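Long-range contacts in nicotinate-nucleotide pyrophosphorylase (Ehrlichia chaffeensis, PDB 3L0G), which probably converts quinolinate and phosphoribosyl pyrophosphate into nicotinate mononucleotide, with loss of carbon dioxide, on the way to NAD(+): residues C[33-38]-C[114-118]; C[65-69]-C[126-131]; C[208-214]-C[228-234]. All coordinates share one frame; numbering follows the deposited sequence.

Quinolinate phosphoribosyltransferases join an N-terminal alpha/beta domain to a C-terminal barrel, and the three contacts sample both parts and the seam. Contacts 1 and 2 share helix 116-139: contact 1 lies at its start, where helix 27-38 packs on it, and contact 2 further along, where residues 65-69 run beside it. Their centres are about 20 Å apart and their nearest atoms about 8 Å. Contact 3 is a strand pair of the parallel barrel sheet, its centre about 41 Å from that of contact 1, on the opposite side of the chain's centre. Only contact 1 meets other subunits; the side chain of Leu232 in contact 3 lies about 3 Å from a bound 1,2-ethanediol, probably from the crystallisation liquor.

Contact 1: C[33-38]-C[114-118]; sequences ALKEDL and PIERV
Val118 of helix 116-139 packs on Ala33, Leu34 and Asp37 of helix 27-38. Its CB points at that helix, and the two methyls divide the work. CG1, anti to the backbone N (chi1 162°), reaches the apolar side, where it meets Ala33 CB at 4.0 Å and also the CD2 methyl of Leu34, whose side chain crosses that of Val118 at about a right angle. CG2 turns the other way and rests 3.5 Å from the carbonyl oxygen of Ala33, with the CB of Asp37 also close by. Flanking this centre, Leu34 lies alongside Ile115, both pointing the same way, with Leu34 CD2 3.8 Å from Ile115 CG2. At the other end Leu38 brings CD2 to 3.8 Å from the ring carbon CB of Pro114.

No direct hydrogen bond joins the segments; a water does the bridging. It donates to Asp37 OD2 at 2.6 Å and to Pro114 O at 2.7 Å, and accepts from Val118 N at 3.2 Å, so a backbone carbonyl, an amide near the start of a helix and a carboxylate share one molecule. The same carboxylate forms salt bridges to the second subunit, OD1 with its Arg158 and OD2 with its Arg151, which probably favour the ionised form and link helix 27-38 to that subunit. Within the chain, helix 70-79 adds Met79 against Leu34 and Val76 and Phe77 against Ile115, while Phe122, one turn after Val118 on helix 116-139, continues the packing on Ala33.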
ATOM      1  N   ALA C  33       3.614   5.335   7.578  1.00 10.91           N
ATOM      2  CA  ALA C  33       4.087   6.239   8.646  1.00 10.28           C
ATOM      3  C   ALA C  33       3.351   5.969   9.984  1.00  9.46           C
ATOM      4  O   ALA C  33       3.974   5.914  11.034  1.00  8.78           O
ATOM      5  CB  ALA C  33       3.969   7.720   8.216  1.00  9.85           C
ATOM      6  N   LEU C  34       2.030   5.781   9.931  1.00  9.44           N
ATOM      7  CA  LEU C  34       1.273   5.388  11.123  1.00  9.01           C
ATOM      8  C   LEU C  34       1.751   4.076  11.675  1.00  8.75           C
ATOM      9  O   LEU C  34       2.047   4.000  12.859  1.00  9.45           O
ATOM     10  CB  LEU C  34      -0.261   5.373  10.890  1.00  8.64           C
ATOM     11  CG  LEU C  34      -0.859   6.747  10.607  1.00  9.12           C
ATOM     12  CD1 LEU C  34      -2.260   6.635   9.912  1.00  8.58           C
ATOM     13  CD2 LEU C  34      -0.925   7.680  11.873  1.00  6.50           C
ATOM     14  N   LYS C  35       1.852   3.044  10.841  1.00  9.37           N
ATOM     15  CA  LYS C  35       2.295   1.726  11.283  1.00  9.93           C
ATOM     16  C   LYS C  35       3.694   1.750  11.964  1.00  9.09           C
ATOM     17  O   LYS C  35       3.894   1.155  13.022  1.00  7.42           O
ATOM     18  CB  LYS C  35       2.297   0.708  10.115  1.00 10.61           C
ATOM     19  CG  LYS C  35       2.772  -0.708  10.496  1.00 13.72           C
ATOM     20  CD  LYS C  35       2.392  -1.831   9.447  1.00 17.29           C
ATOM     21  CE  LYS C  35       2.995  -1.631   8.019  1.00 19.98           C
ATOM     22  NZ  LYS C  35       4.508  -1.594   7.946  1.00 21.12           N
ATOM     23  N   GLU C  36       4.647   2.447  11.376  1.00  8.93           N
ATOM     24  CA  GLU C  36       5.980   2.458  11.942  1.00  8.77           C
ATOM     25  C   GLU C  36       6.008   3.129  13.355  1.00  8.06           C
ATOM     26  O   GLU C  36       6.782   2.710  14.205  1.00  8.08           O
ATOM     27  CB  GLU C  36       6.991   3.061  10.943  1.00  8.81           C
ATOM     28  CG  GLU C  36       7.189   4.518  11.036  1.00  9.58           C
ATOM     29  CD  GLU C  36       8.054   5.083   9.934  1.00 10.73           C
ATOM     30  OE1 GLU C  36       8.838   4.331   9.296  1.00 10.83           O
ATOM     31  OE2 GLU C  36       7.900   6.308   9.699  1.00 11.56           O
ATOM     32  N   ASP C  37       5.134   4.113  13.607  1.00  8.10           N
ATOM     33  CA  ASP C  37       5.135   4.857  14.874  1.00  7.62           C
ATOM     34  C   ASP C  37       4.204   4.292  15.937  1.00  8.65           C
ATOM     35  O   ASP C  37       4.463   4.485  17.145  1.00  6.81           O
ATOM     36  CB  ASP C  37       4.730   6.321  14.632  1.00  7.51           C
ATOM     37  CG  ASP C  37       5.347   7.276  15.614  1.00  6.31           C
ATOM     38  OD1 ASP C  37       6.402   6.948  16.233  1.00  5.17           O
ATOM     39  OD2 ASP C  37       4.771   8.380  15.767  1.00  7.05           O
ATOM     40  N   LEU C  38       3.112   3.652  15.488  1.00  9.00           N
ATOM     41  CA  LEU C  38       2.052   3.139  16.375  1.00 10.85           C
ATOM     42  C   LEU C  38       2.015   1.595  16.503  1.00 11.94           C
ATOM     43  O   LEU C  38       1.439   1.050  17.471  1.00 11.79           O
ATOM     44  CB  LEU C  38       0.670   3.704  15.947  1.00 11.32           C
ATOM     45  CG  LEU C  38       0.458   5.219  16.182  1.00 11.37           C
ATOM     46  CD1 LEU C  38      -0.795   5.715  15.462  1.00 13.75           C
ATOM     47  CD2 LEU C  38       0.358   5.593  17.651  1.00  9.33           C
ATOM     48  N   PRO C 114      -1.309  10.797  19.552  1.00  9.07           N
ATOM     49  CA  PRO C 114      -0.641   9.682  18.848  1.00  9.15           C
ATOM     50  C   PRO C 114      -0.335   9.884  17.364  1.00  9.16           C
ATOM     51  O   PRO C 114       0.460   9.126  16.782  1.00  9.52           O
ATOM     52  CB  PRO C 114      -1.627   8.519  19.019  1.00  8.94           C
ATOM     53  CG  PRO C 114      -2.391   8.864  20.230  1.00  9.56           C
ATOM     54  CD  PRO C 114      -2.574  10.372  20.154  1.00  8.54           C
ATOM     55  N   ILE C 115      -0.939  10.896  16.754  1.00  9.12           N
ATOM     56  CA  ILE C 115      -0.697  11.187  15.333  1.00  8.42           C
ATOM     57  C   ILE C 115       0.105  12.462  15.134  1.00  8.60           C
ATOM     58  O   ILE C 115       0.473  12.802  13.999  1.00  7.79           O
ATOM     59  CB  ILE C 115      -2.043  11.247  14.512  1.00  7.97           C
ATOM     60  CG1 ILE C 115      -2.980  12.336  15.064  1.00  8.48           C
ATOM     61  CG2 ILE C 115      -2.751   9.848  14.472  1.00  4.81           C
ATOM     62  CD1 ILE C 115      -4.248  12.547  14.287  1.00  8.39           C
ATOM     63  N   GLU C 116       0.387  13.176  16.224  1.00  9.28           N
ATOM     64  CA  GLU C 116       1.159  14.419  16.148  1.00 10.32           C
ATOM     65  C   GLU C 116       2.441  14.310  15.331  1.00 10.00           C
ATOM     66  O   GLU C 116       2.669  15.098  14.401  1.00 10.22           O
ATOM     67  CB  GLU C 116       1.553  14.888  17.551  1.00 11.28           C
ATOM     68  CG  GLU C 116       2.347  16.143  17.562  1.00 11.88           C
ATOM     69  CD  GLU C 116       2.687  16.613  18.973  1.00 13.77           C
ATOM     70  OE1 GLU C 116       1.839  16.476  19.880  1.00 12.74           O
ATOM     71  OE2 GLU C 116       3.822  17.098  19.145  1.00 13.09           O
ATOM     72  N   ARG C 117       3.301  13.376  15.698  1.00  8.83           N
ATOM     73  CA  ARG C 117       4.619  13.341  15.111  1.00  9.06           C
ATOM     74  C   ARG C 117       4.521  12.927  13.626  1.00  8.77           C
ATOM     75  O   ARG C 117       5.188  13.508  12.767  1.00  7.64           O
ATOM     76  CB  ARG C 117       5.533  12.438  15.935  1.00  9.40           C
ATOM     77  CG  ARG C 117       6.947  12.259  15.442  1.00 11.04           C
ATOM     78  CD  ARG C 117       7.602  13.520  14.886  1.00 14.76           C
ATOM     79  NE  ARG C 117       7.529  14.613  15.800  1.00 14.80           N
ATOM     80  CZ  ARG C 117       7.720  15.878  15.468  1.00 14.48           C
ATOM     81  NH1 ARG C 117       8.042  16.244  14.237  1.00 16.42           N
ATOM     82  NH2 ARG C 117       7.600  16.787  16.393  1.00 14.95           N
ATOM     83  N   VAL C 118       3.650  11.975  13.314  1.00  8.26           N
ATOM     84  CA  VAL C 118       3.410  11.591  11.902  1.00  8.46           C
ATOM     85  C   VAL C 118       3.013  12.793  11.024  1.00  9.00           C
ATOM     86  O   VAL C 118       3.629  13.070  10.001  1.00  8.98           O
ATOM     87  CB  VAL C 118       2.401  10.386  11.808  1.00  8.75           C
ATOM     88  CG1 VAL C 118       1.770  10.228  10.394  1.00  7.56           C
ATOM     89  CG2 VAL C 118       3.127   9.092  12.211  1.00  8.30           C
TER
HETATM   90  O   HOH W   1       2.717   9.988  15.624  1.00  6.89           O

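Contact 2: C[65-69]-C[126-131]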
ATOM      1  N   LEU C  65       7.572  30.004   5.207  1.00  7.58           N
ATOM      2  CA  LEU C  65       7.592  28.778   4.421  1.00  8.20           C
ATOM      3  C   LEU C  65       6.509  28.770   3.353  1.00  7.76           C
ATOM      4  O   LEU C  65       5.548  29.587   3.383  1.00  7.89           O
ATOM      5  CB  LEU C  65       7.491  27.537   5.309  1.00  7.76           C
ATOM      6  CG  LEU C  65       6.416  27.509   6.394  1.00  7.59           C
ATOM      7  CD1 LEU C  65       5.071  27.232   5.736  1.00 10.66           C
ATOM      8  CD2 LEU C  65       6.708  26.414   7.417  1.00 10.00           C
ATOM      9  N   VAL C  66       6.728  27.911   2.365  1.00  7.22           N
ATOM     10  CA  VAL C  66       5.713  27.585   1.378  1.00  6.65           C
ATOM     11  C   VAL C  66       4.982  26.379   1.943  1.00  7.36           C
ATOM     12  O   VAL C  66       5.607  25.347   2.229  1.00  9.24           O
ATOM     13  CB  VAL C  66       6.302  27.271   0.004  1.00  6.06           C
ATOM     14  CG1 VAL C  66       5.207  26.826  -0.905  1.00  4.34           C
ATOM     15  CG2 VAL C  66       7.044  28.542  -0.617  1.00  7.33           C
ATOM     16  N   VAL C  67       3.675  26.510   2.145  1.00  7.23           N
ATOM     17  CA  VAL C  67       2.886  25.440   2.772  1.00  7.03           C
ATOM     18  C   VAL C  67       2.819  24.248   1.840  1.00  7.23           C
ATOM     19  O   VAL C  67       2.520  24.417   0.649  1.00  7.60           O
ATOM     20  CB  VAL C  67       1.445  25.913   3.123  1.00  6.34           C
ATOM     21  CG1 VAL C  67       0.593  24.758   3.634  1.00  6.75           C
ATOM     22  CG2 VAL C  67       1.471  27.015   4.188  1.00  6.36           C
ATOM     23  N   CYS C  68       3.110  23.055   2.360  1.00  7.67           N
ATOM     24  CA  CYS C  68       2.954  21.822   1.566  1.00  7.66           C
ATOM     25  C   CYS C  68       2.670  20.630   2.480  1.00  7.29           C
ATOM     26  O   CYS C  68       3.251  20.513   3.550  1.00  7.45           O
ATOM     27  CB  CYS C  68       4.189  21.569   0.720  1.00  7.98           C
ATOM     28  SG  CYS C  68       3.904  20.393  -0.676  1.00  9.18           S
ATOM     29  N   GLY C  69       1.763  19.757   2.063  1.00  7.33           N
ATOM     30  CA  GLY C  69       1.423  18.555   2.827  1.00  7.23           C
ATOM     31  C   GLY C  69       0.100  18.641   3.549  1.00  7.48           C
ATOM     32  O   GLY C  69      -0.237  17.735   4.309  1.00  7.21           O
ATOM     33  N   ALA C 126       7.458  17.976   3.469  1.00  5.84           N
ATOM     34  CA  ALA C 126       6.841  18.495   2.249  1.00  5.75           C
ATOM     35  C   ALA C 126       7.077  19.998   2.140  1.00  5.66           C
ATOM     36  O   ALA C 126       7.406  20.479   1.069  1.00  5.05           O
ATOM     37  CB  ALA C 126       5.325  18.154   2.164  1.00  4.34           C
ATOM     38  N   SER C 127       6.919  20.739   3.245  1.00  6.27           N
ATOM     39  CA  SER C 127       7.106  22.183   3.207  1.00  6.92           C
ATOM     40  C   SER C 127       8.583  22.568   2.988  1.00  6.97           C
ATOM     41  O   SER C 127       8.881  23.595   2.350  1.00  7.34           O
ATOM     42  CB  SER C 127       6.519  22.864   4.463  1.00  7.28           C
ATOM     43  OG  SER C 127       5.094  22.840   4.433  1.00  9.22           O
ATOM     44  N   GLY C 128       9.506  21.756   3.505  1.00  6.11           N
ATOM     45  CA  GLY C 128      10.932  21.985   3.237  1.00  6.45           C
ATOM     46  C   GLY C 128      11.250  21.904   1.754  1.00  6.65           C
ATOM     47  O   GLY C 128      11.944  22.753   1.206  1.00  7.25           O
ATOM     48  N   ILE C 129      10.719  20.899   1.082  1.00  6.95           N
ATOM     49  CA  ILE C 129      10.912  20.791  -0.376  1.00  7.52           C
ATOM     50  C   ILE C 129      10.236  21.936  -1.156  1.00  7.92           C
ATOM     51  O   ILE C 129      10.847  22.565  -2.004  1.00  8.76           O
ATOM     52  CB  ILE C 129      10.448  19.433  -0.867  1.00  7.93           C
ATOM     53  CG1 ILE C 129      11.342  18.347  -0.244  1.00  6.02           C
ATOM     54  CG2 ILE C 129      10.464  19.365  -2.409  1.00  4.92           C
ATOM     55  CD1 ILE C 129      10.838  16.883  -0.473  1.00  5.77           C
ATOM     56  N   ALA C 130       8.989  22.239  -0.838  1.00  8.34           N
ATOM     57  CA  ALA C 130       8.266  23.289  -1.553  1.00  7.78           C
ATOM     58  C   ALA C 130       8.995  24.615  -1.358  1.00  7.26           C
ATOM     59  O   ALA C 130       9.140  25.366  -2.296  1.00  6.87           O
ATOM     60  CB  ALA C 130       6.827  23.389  -1.067  1.00  6.91           C
ATOM     61  N   SER C 131       9.490  24.872  -0.146  1.00  7.38           N
ATOM     62  CA  SER C 131      10.169  26.127   0.142  1.00  7.59           C
ATOM     63  C   SER C 131      11.539  26.245  -0.543  1.00  8.00           C
ATOM     64  O   SER C 131      11.858  27.300  -1.089  1.00  7.36           O
ATOM     65  CB  SER C 131      10.305  26.329   1.650  1.00  7.70           C
ATOM     66  OG  SER C 131       9.035  26.197   2.295  1.00  7.34           O
TER
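Two serines one helical turn apart, Ser127 and Ser131, both set OG anti to their own carbonyl carbon (chi1 near -60°), and in that position each hydroxyl faces the backbone of residues 65-69. These hydroxyls on helix 116-139 accept the backbone N-H groups of Val66 and Cys68 where the N-terminal region packs on the helix leading into the C-terminal barrel of the quinolinate phosphoribosyltransferase fold. Val66 N donates to Ser131 OG at 2.9 Å along a nearly straight path of 163°. Cys68 N donates to Ser127 OG over an equal 2.9 Å, but with a more bent angle of 144°. The backbone N-H groups of Val66 and Cys68 are thus taken up by the helix, while Val67 between them turns its side chain away and bonds through its backbone to Gly93 and Asp94.

Next to the two hydroxyls is a small apolar patch. Ala130 CB touches both Val66 CG1, at 3.8 Å, and Cys68 CB, at 3.7 Å. The backbones come close, Cys68 CA lying 4.5 Å from Ser127 CA, and small side chains, Ala126 and Ala130, face Cys68. Helix 158-167 backs this layer through Ser164 and Ile167, both touching Cys68, and Ile290 of strand 290-294 lies on Leu65 and Ser127.

Ser131 OG is gripped twice: besides accepting from Val66 it donates to Ser127 O at 2.6 Å, and that carbonyl takes Ser131 N, its ordinary helical partner, on the opposite face of its plane.

Contact 3: C[208-214]-C[228-234]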
ATOM      1  N   GLU C 208       8.850   7.770 -29.663  1.00 21.28           N
ATOM      2  CA  GLU C 208       9.054   8.138 -28.243  1.00 20.25           C
ATOM      3  C   GLU C 208       9.908   9.388 -28.183  1.00 17.92           C
ATOM      4  O   GLU C 208      10.877   9.516 -28.929  1.00 17.63           O
ATOM      5  CB  GLU C 208       9.772   7.057 -27.424  1.00 20.66           C
ATOM      6  CG  GLU C 208       8.856   6.103 -26.633  1.00 24.18           C
ATOM      7  CD  GLU C 208       8.079   6.739 -25.510  1.00 27.13           C
ATOM      8  OE1 GLU C 208       8.587   7.694 -24.876  1.00 30.62           O
ATOM      9  OE2 GLU C 208       6.948   6.257 -25.251  1.00 30.84           O
ATOM     10  N   TYR C 209       9.536  10.295 -27.290  1.00 15.63           N
ATOM     11  CA  TYR C 209      10.323  11.476 -27.013  1.00 14.32           C
ATOM     12  C   TYR C 209      11.649  11.008 -26.417  1.00 13.59           C
ATOM     13  O   TYR C 209      11.649  10.203 -25.466  1.00 13.40           O
ATOM     14  CB  TYR C 209       9.569  12.339 -26.007  1.00 14.12           C
ATOM     15  CG  TYR C 209      10.155  13.681 -25.707  1.00 13.02           C
ATOM     16  CD1 TYR C 209       9.622  14.838 -26.276  1.00 13.77           C
ATOM     17  CD2 TYR C 209      11.181  13.812 -24.790  1.00 12.89           C
ATOM     18  CE1 TYR C 209      10.138  16.074 -25.968  1.00 13.53           C
ATOM     19  CE2 TYR C 209      11.692  15.030 -24.470  1.00 12.65           C
ATOM     20  CZ  TYR C 209      11.179  16.161 -25.063  1.00 13.31           C
ATOM     21  OH  TYR C 209      11.692  17.373 -24.722  1.00 12.81           O
ATOM     22  N   ILE C 210      12.768  11.494 -26.940  1.00 11.99           N
ATOM     23  CA  ILE C 210      14.063  10.976 -26.463  1.00 11.64           C
ATOM     24  C   ILE C 210      14.866  12.046 -25.798  1.00 11.39           C
ATOM     25  O   ILE C 210      15.209  13.019 -26.454  1.00 10.52           O
ATOM     26  CB  ILE C 210      14.911  10.374 -27.601  1.00 11.22           C
ATOM     27  CG1 ILE C 210      14.114   9.293 -28.346  1.00 11.30           C
ATOM     28  CG2 ILE C 210      16.203   9.818 -27.035  1.00 10.89           C
ATOM     29  CD1 ILE C 210      14.943   8.450 -29.321  1.00 11.92           C
ATOM     30  N   ALA C 211      15.157  11.848 -24.501  1.00 11.34           N
ATOM     31  CA  ALA C 211      16.153  12.637 -23.746  1.00 11.57           C
ATOM     32  C   ALA C 211      17.424  11.839 -23.512  1.00 11.76           C
ATOM     33  O   ALA C 211      17.360  10.639 -23.278  1.00 11.49           O
ATOM     34  CB  ALA C 211      15.599  13.068 -22.401  1.00 11.85           C
ATOM     35  N   ILE C 212      18.586  12.510 -23.539  1.00 11.78           N
ATOM     36  CA  ILE C 212      19.864  11.833 -23.310  1.00 11.75           C
ATOM     37  C   ILE C 212      20.818  12.687 -22.472  1.00 12.21           C
ATOM     38  O   ILE C 212      20.923  13.894 -22.680  1.00 12.45           O
ATOM     39  CB  ILE C 212      20.513  11.420 -24.637  1.00 12.03           C
ATOM     40  CG1 ILE C 212      21.842  10.653 -24.404  1.00 11.38           C
ATOM     41  CG2 ILE C 212      20.711  12.639 -25.535  1.00 11.27           C
ATOM     42  CD1 ILE C 212      22.403   9.919 -25.691  1.00  9.89           C
ATOM     43  N   GLU C 213      21.488  12.083 -21.500  1.00 12.23           N
ATOM     44  CA  GLU C 213      22.476  12.841 -20.736  1.00 13.51           C
ATOM     45  C   GLU C 213      23.890  12.792 -21.319  1.00 12.85           C
ATOM     46  O   GLU C 213      24.424  11.732 -21.698  1.00 13.88           O
ATOM     47  CB  GLU C 213      22.457  12.535 -19.244  1.00 13.81           C
ATOM     48  CG  GLU C 213      22.401  11.135 -18.845  1.00 17.71           C
ATOM     49  CD  GLU C 213      22.682  10.937 -17.342  1.00 19.43           C
ATOM     50  OE1 GLU C 213      23.629  10.165 -17.018  1.00 16.04           O
ATOM     51  OE2 GLU C 213      21.959  11.572 -16.515  1.00 20.74           O
ATOM     52  N   CYS C 214      24.469  13.977 -21.408  1.00 12.77           N
ATOM     53  CA  CYS C 214      25.784  14.197 -21.967  1.00 12.21           C
ATOM     54  C   CYS C 214      26.679  14.829 -20.903  1.00 12.76           C
ATOM     55  O   CYS C 214      26.237  15.711 -20.158  1.00 12.65           O
ATOM     56  CB  CYS C 214      25.645  15.147 -23.144  1.00 12.33           C
ATOM     57  SG  CYS C 214      24.600  14.551 -24.524  1.00 12.86           S
ATOM     58  N   VAL C 228      17.878  14.125 -31.235  1.00  9.77           N
ATOM     59  CA  VAL C 228      17.162  13.889 -29.980  1.00  9.52           C
ATOM     60  C   VAL C 228      16.269  15.069 -29.632  1.00  9.45           C
ATOM     61  O   VAL C 228      16.440  16.161 -30.132  1.00  8.00           O
ATOM     62  CB  VAL C 228      18.107  13.569 -28.791  1.00  9.52           C
ATOM     63  CG1 VAL C 228      18.791  12.256 -29.029  1.00 10.30           C
ATOM     64  CG2 VAL C 228      19.098  14.671 -28.564  1.00  8.63           C
ATOM     65  N   ASP C 229      15.296  14.830 -28.772  1.00  9.55           N
ATOM     66  CA  ASP C 229      14.341  15.882 -28.434  1.00  9.75           C
ATOM     67  C   ASP C 229      14.893  16.730 -27.297  1.00  9.27           C
ATOM     68  O   ASP C 229      14.586  17.914 -27.197  1.00  9.40           O
ATOM     69  CB  ASP C 229      12.986  15.252 -28.071  1.00  9.83           C
ATOM     70  CG  ASP C 229      12.403  14.447 -29.221  1.00 10.87           C
ATOM     71  OD1 ASP C 229      11.884  15.087 -30.161  1.00 12.55           O
ATOM     72  OD2 ASP C 229      12.475  13.206 -29.191  1.00  7.35           O
ATOM     73  N   MET C 230      15.758  16.138 -26.481  1.00  9.45           N
ATOM     74  CA  MET C 230      16.185  16.757 -25.234  1.00  9.59           C
ATOM     75  C   MET C 230      17.552  16.255 -24.846  1.00  9.26           C
ATOM     76  O   MET C 230      17.832  15.057 -24.907  1.00  8.63           O
ATOM     77  CB  MET C 230      15.178  16.439 -24.121  1.00  9.95           C
ATOM     78  CG  MET C 230      15.584  16.859 -22.688  1.00 12.38           C
ATOM     79  SD  MET C 230      14.172  16.650 -21.572  1.00 17.46           S
ATOM     80  CE  MET C 230      14.986  15.924 -20.114  1.00 15.25           C
ATOM     81  N   ILE C 231      18.400  17.200 -24.472  1.00  9.67           N
ATOM     82  CA  ILE C 231      19.776  16.929 -24.074  1.00 10.40           C
ATOM     83  C   ILE C 231      19.984  17.471 -22.659  1.00 10.28           C
ATOM     84  O   ILE C 231      19.691  18.620 -22.363  1.00 10.76           O
ATOM     85  CB  ILE C 231      20.775  17.573 -25.045  1.00 10.16           C
ATOM     86  CG1 ILE C 231      20.730  16.877 -26.400  1.00 11.25           C
ATOM     87  CG2 ILE C 231      22.192  17.485 -24.484  1.00 10.47           C
ATOM     88  CD1 ILE C 231      21.585  17.589 -27.480  1.00 12.41           C
ATOM     89  N   LEU C 232      20.478  16.612 -21.790  1.00 11.35           N
ATOM     90  CA  LEU C 232      20.784  16.956 -20.422  1.00 12.06           C
ATOM     91  C   LEU C 232      22.290  17.176 -20.306  1.00 11.81           C
ATOM     92  O   LEU C 232      23.085  16.362 -20.788  1.00 11.81           O
ATOM     93  CB  LEU C 232      20.325  15.810 -19.522  1.00 12.92           C
ATOM     94  CG  LEU C 232      20.265  16.025 -18.023  1.00 15.91           C
ATOM     95  CD1 LEU C 232      19.094  15.226 -17.425  1.00 20.48           C
ATOM     96  CD2 LEU C 232      21.611  15.611 -17.379  1.00 20.42           C
ATOM     97  N   LEU C 233      22.679  18.291 -19.701  1.00 11.57           N
ATOM     98  CA  LEU C 233      24.093  18.608 -19.488  1.00 12.13           C
ATOM     99  C   LEU C 233      24.452  18.247 -18.026  1.00 13.46           C
ATOM    100  O   LEU C 233      23.962  18.878 -17.079  1.00 12.57           O
ATOM    101  CB  LEU C 233      24.355  20.077 -19.812  1.00 11.83           C
ATOM    102  CG  LEU C 233      23.887  20.591 -21.196  1.00 11.64           C
ATOM    103  CD1 LEU C 233      24.051  22.124 -21.336  1.00 10.61           C
ATOM    104  CD2 LEU C 233      24.636  19.896 -22.345  1.00 10.62           C
ATOM    105  N   ASP C 234      25.247  17.191 -17.849  1.00 14.43           N
ATOM    106  CA  ASP C 234      25.509  16.623 -16.508  1.00 17.48           C
ATOM    107  C   ASP C 234      26.882  17.107 -16.019  1.00 18.01           C
ATOM    108  O   ASP C 234      27.896  16.796 -16.615  1.00 18.26           O
ATOM    109  CB  ASP C 234      25.444  15.091 -16.558  1.00 18.03           C
ATOM    110  CG  ASP C 234      25.425  14.429 -15.165  1.00 24.13           C
ATOM    111  OD1 ASP C 234      24.698  14.917 -14.254  1.00 29.77           O
ATOM    112  OD2 ASP C 234      26.120  13.387 -14.993  1.00 29.33           O
TER
HETATM  113  O   HOH W   2       9.804  11.971 -30.686  1.00 36.21           O
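Strands 210-214 and 230-234 run parallel, 4.6 Å apart at their closest and turned 23° against each other, as the two strands of a right-handed beta-alpha-beta crossover through helix 217-225 in the C-terminal alpha/beta barrel. Their backbones alternate as donor and acceptor: Ile212 N reaches Met230 O, Leu232 N reaches Ile212 O at 2.9 Å in an almost straight bond (178°), and the exchange continues from Cys214 N to Leu232 O and from Asp234 N to Cys214 O.

At the N-terminal end of the pair a side chain replaces a backbone acceptor. With CG anti to its carbonyl carbon (chi1 -60°), Asp229 brings OD2 to 2.8 Å from Ile210 N, which meets it on the anti side of the carboxylate. Asp229 N and, weakly, Met230 N donate back to Ile210 O. Asp229 also lays its CB over the centre of the Tyr209 ring, 3.6 Å from the centroid, a CH-pi contact. Met230 SD stands at the edge of that ring in a Met-aromatic contact.

The sheet's two faces differ. Ile212, Cys214, Ile231 and Leu233 turn to the side covered by helix 217-225, where Cys214 SG meets Ile231 CG2 at 3.8 Å. Ala211, Met230, Glu213 and Leu232 face the barrel interior, as is usual in alpha/beta barrels. There Glu213 lies alongside Leu232, its OE1 bonded to the backbone N of Asp185, and its CB sits 3.7 Å from Leu232 CD2.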